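Local coordinates for protein neuraminidase (Bacteroides thetaiotaomicron, PDB 5MUL) that probably acts as a beta-propeller glycoside hydrolase of the rhamnosidase type, and binds glucuronic acid, at residues R215-Q219 with V220-H224. Numbering follows the deposited sequence. Where two conformers were deposited one is given.
Sequences RETWQ and VETNH
The loop joining antiparallel strands 208-215 and 223-231 is closed by Thr-222, whose side chain points into the turn and meets Thr-217 and Gln-219. Thr-222 OG1 donates to Gln-219 O at 2.7 Å, in the carbonyl plane, and accepts from Thr-217 N at 3.0 Å with an N-H...O angle of 163°. That hydroxyl sits between the backbone N and the carbonyl carbon of its own residue (chi1 72°), which turns it inward while CG2 lies against Thr-217 OG1. Gln-219 O is gripped twice, since Thr-222 N also donates to it. A valine here would remove the hydroxyl and probably leave Thr-217 N without its acceptor and Gln-219 O with one donor fewer. Within the loop, Gln-219 N donates a hydrogen bond to Thr-217 OG1 at 3.1 Å, which defines an ST turn, and a short 3-10 segment, 220-222, follows.

These turns lie at one end of a four-stranded antiparallel sheet, consistent with a blade of the beta-propeller, in which 208-215 and 223-231 are the two middle strands. Arg-215 and Asn-223 form a non-hydrogen-bonded pair, with a CA-CA separation of 4.2 Å and both side chains on the same face. In the conformer given, Arg-215 NE donates to Asn-223 OD1 at 3.0 Å, the guanidinium and amide planes standing 55° apart, and a bend at chi3 lays the guanidinium over Val-220 CA. In that conformer Asn-269 OD1 accepts from Arg-215 NH2 as well as from Asn-223 ND2; the latter also reaches Leu-267 O. Beside the turn, His-224 NE2 donates to Glu-216 OE2 at 2.5 Å, meeting the anti lone pair of an oxygen that lies in the ring plane. Arg-194 makes a salt bridge to the same oxygen, so two donors probably help keep Glu-216 ionised.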
ATOM      1  N   ARG A 215     -16.504   7.417  -2.187  1.00 15.50           N
ATOM      2  CA  ARG A 215     -16.610   8.385  -3.302  0.50 16.23           C
ATOM      3  C   ARG A 215     -17.988   8.262  -3.922  1.00 16.55           C
ATOM      4  O   ARG A 215     -18.434   7.186  -4.313  1.00 17.71           O
ATOM      5  CB  ARG A 215     -15.532   8.245  -4.378  0.50 15.92           C
ATOM      6  CG  ARG A 215     -15.538   9.439  -5.348  0.50 16.20           C
ATOM      7  CD  ARG A 215     -14.727   9.193  -6.614  0.50 17.06           C
ATOM      8  NE  ARG A 215     -13.296   9.355  -6.405  0.50 18.06           N
ATOM      9  CZ  ARG A 215     -12.441   9.640  -7.376  0.50 19.48           C
ATOM     10  NH1 ARG A 215     -12.875   9.816  -8.617  0.50 20.28           N
ATOM     11  NH2 ARG A 215     -11.153   9.776  -7.103  0.50 20.13           N
ATOM     12  N   GLU A 216     -18.691   9.405  -3.955  1.00 19.54           N
ATOM     13  CA  GLU A 216     -20.110   9.397  -4.385  1.00 21.13           C
ATOM     14  C   GLU A 216     -20.303   9.323  -5.891  1.00 22.59           C
ATOM     15  O   GLU A 216     -21.201   8.643  -6.379  1.00 25.12           O
ATOM     16  CB  GLU A 216     -20.845  10.628  -3.848  1.00 23.07           C
ATOM     17  CG  GLU A 216     -21.006  10.674  -2.349  1.00 24.84           C
ATOM     18  CD  GLU A 216     -21.679   9.432  -1.792  1.00 26.12           C
ATOM     19  OE1 GLU A 216     -22.736   8.998  -2.317  1.00 30.18           O
ATOM     20  OE2 GLU A 216     -21.149   8.859  -0.838  1.00 26.40           O
ATOM     21  N   THR A 217     -19.482  10.033  -6.639  1.00 21.42           N
ATOM     22  CA  THR A 217     -19.626  10.104  -8.095  1.00 20.70           C
ATOM     23  C   THR A 217     -18.291   9.884  -8.784  1.00 22.07           C
ATOM     24  O   THR A 217     -17.283   9.624  -8.137  1.00 21.84           O
ATOM     25  CB  THR A 217     -20.200  11.475  -8.547  1.00 22.11           C
ATOM     26  OG1 THR A 217     -19.178  12.487  -8.479  1.00 20.76           O
ATOM     27  CG2 THR A 217     -21.378  11.888  -7.692  1.00 21.89           C
ATOM     28  N   TRP A 218     -18.247  10.028 -10.093  1.00 19.96           N
ATOM     29  CA  TRP A 218     -17.009   9.941 -10.850  1.00 21.43           C
ATOM     30  C   TRP A 218     -15.948  10.997 -10.468  1.00 21.26           C
ATOM     31  O   TRP A 218     -14.775  10.857 -10.811  1.00 23.31           O
ATOM     32  CB  TRP A 218     -17.300  10.056 -12.366  1.00 22.96           C
ATOM     33  CG  TRP A 218     -17.675  11.463 -12.908  1.00 22.65           C
ATOM     34  CD1 TRP A 218     -18.732  12.235 -12.542  1.00 22.31           C
ATOM     35  CD2 TRP A 218     -16.970  12.189 -13.912  1.00 25.82           C
ATOM     36  NE1 TRP A 218     -18.740  13.418 -13.270  1.00 23.98           N
ATOM     37  CE2 TRP A 218     -17.665  13.406 -14.116  1.00 24.39           C
ATOM     38  CE3 TRP A 218     -15.824  11.925 -14.669  1.00 26.85           C
ATOM     39  CZ2 TRP A 218     -17.235  14.366 -15.047  1.00 27.72           C
ATOM     40  CZ3 TRP A 218     -15.401  12.873 -15.601  1.00 29.37           C
ATOM     41  CH2 TRP A 218     -16.109  14.079 -15.780  1.00 29.50           C
ATOM     42  N   GLN A 219     -16.371  12.083  -9.831  1.00 20.11           N
ATOM     43  CA  GLN A 219     -15.466  13.186  -9.545  1.00 20.82           C
ATOM     44  C   GLN A 219     -14.768  13.034  -8.204  1.00 19.69           C
ATOM     45  O   GLN A 219     -15.397  12.741  -7.183  1.00 18.21           O
ATOM     46  CB  GLN A 219     -16.222  14.479  -9.577  1.00 21.76           C
ATOM     47  CG  GLN A 219     -16.678  14.821 -10.971  1.00 24.53           C
ATOM     48  CD  GLN A 219     -17.357  16.156 -11.033  1.00 28.02           C
ATOM     49  OE1 GLN A 219     -18.357  16.391 -10.360  1.00 32.76           O
ATOM     50  NE2 GLN A 219     -16.804  17.049 -11.844  1.00 31.23           N
ATOM     51  N   VAL A 220     -13.457  13.237  -8.250  1.00 18.92           N
ATOM     52  CA  VAL A 220     -12.592  13.094  -7.055  1.00 18.63           C
ATOM     53  C   VAL A 220     -12.994  13.977  -5.874  1.00 17.87           C
ATOM     54  O   VAL A 220     -12.829  13.596  -4.713  1.00 17.98           O
ATOM     55  CB  VAL A 220     -11.118  13.333  -7.432  1.00 19.97           C
ATOM     56  CG1 VAL A 220     -10.867  14.773  -7.856  1.00 21.11           C
ATOM     57  CG2 VAL A 220     -10.202  12.955  -6.278  1.00 20.63           C
ATOM     58  N   GLU A 221     -13.583  15.135  -6.156  1.00 17.94           N
ATOM     59  CA  GLU A 221     -14.062  16.006  -5.091  1.00 19.61           C
ATOM     60  C   GLU A 221     -15.160  15.393  -4.237  1.00 17.44           C
ATOM     61  O   GLU A 221     -15.454  15.903  -3.167  1.00 18.80           O
ATOM     62  CB  GLU A 221     -14.522  17.376  -5.597  1.00 22.37           C
ATOM     63  CG  GLU A 221     -15.596  17.353  -6.667  1.00 26.13           C
ATOM     64  CD  GLU A 221     -15.016  17.500  -8.080  1.00 28.91           C
ATOM     65  OE1 GLU A 221     -13.974  16.859  -8.435  1.00 26.57           O
ATOM     66  OE2 GLU A 221     -15.639  18.278  -8.851  1.00 34.81           O
ATOM     67  N   THR A 222     -15.783  14.310  -4.715  1.00 16.30           N
ATOM     68  CA  THR A 222     -16.818  13.635  -3.948  1.00 16.93           C
ATOM     69  C   THR A 222     -16.279  12.509  -3.043  1.00 16.66           C
ATOM     70  O   THR A 222     -17.065  11.770  -2.451  1.00 16.86           O
ATOM     71  CB  THR A 222     -17.960  13.104  -4.840  1.00 16.91           C
ATOM     72  OG1 THR A 222     -17.516  11.987  -5.601  1.00 17.09           O
ATOM     73  CG2 THR A 222     -18.496  14.218  -5.793  1.00 18.42           C
ATOM     74  N   ASN A 223     -14.946  12.424  -2.899  1.00 15.86           N
ATOM     75  CA  ASN A 223     -14.356  11.620  -1.813  1.00 14.70           C
ATOM     76  C   ASN A 223     -14.758  12.180  -0.470  1.00 14.02           C
ATOM     77  O   ASN A 223     -14.760  13.411  -0.249  1.00 15.50           O
ATOM     78  CB  ASN A 223     -12.828  11.663  -1.837  1.00 14.07           C
ATOM     79  CG  ASN A 223     -12.211  10.851  -2.934  1.00 15.30           C
ATOM     80  OD1 ASN A 223     -12.839   9.948  -3.523  1.00 16.15           O
ATOM     81  ND2 ASN A 223     -10.917  11.118  -3.181  1.00 14.61           N
ATOM     82  N   HIS A 224     -15.045  11.297   0.477  1.00 14.33           N
ATOM     83  CA  HIS A 224     -15.363  11.723   1.825  1.00 14.20           C
ATOM     84  C   HIS A 224     -15.120  10.618   2.844  1.00 13.90           C
ATOM     85  O   HIS A 224     -15.316   9.435   2.520  1.00 14.58           O
ATOM     86  CB  HIS A 224     -16.822  12.234   1.950  1.00 15.03           C
ATOM     87  CG  HIS A 224     -17.880  11.220   1.600  1.00 15.14           C
ATOM     88  ND1 HIS A 224     -18.527  10.446   2.550  1.00 16.84           N
ATOM     89  CD2 HIS A 224     -18.424  10.891   0.408  1.00 15.97           C
ATOM     90  CE1 HIS A 224     -19.431   9.698   1.945  1.00 16.34           C
ATOM     91  NE2 HIS A 224     -19.375   9.929   0.645  1.00 17.29           N
TER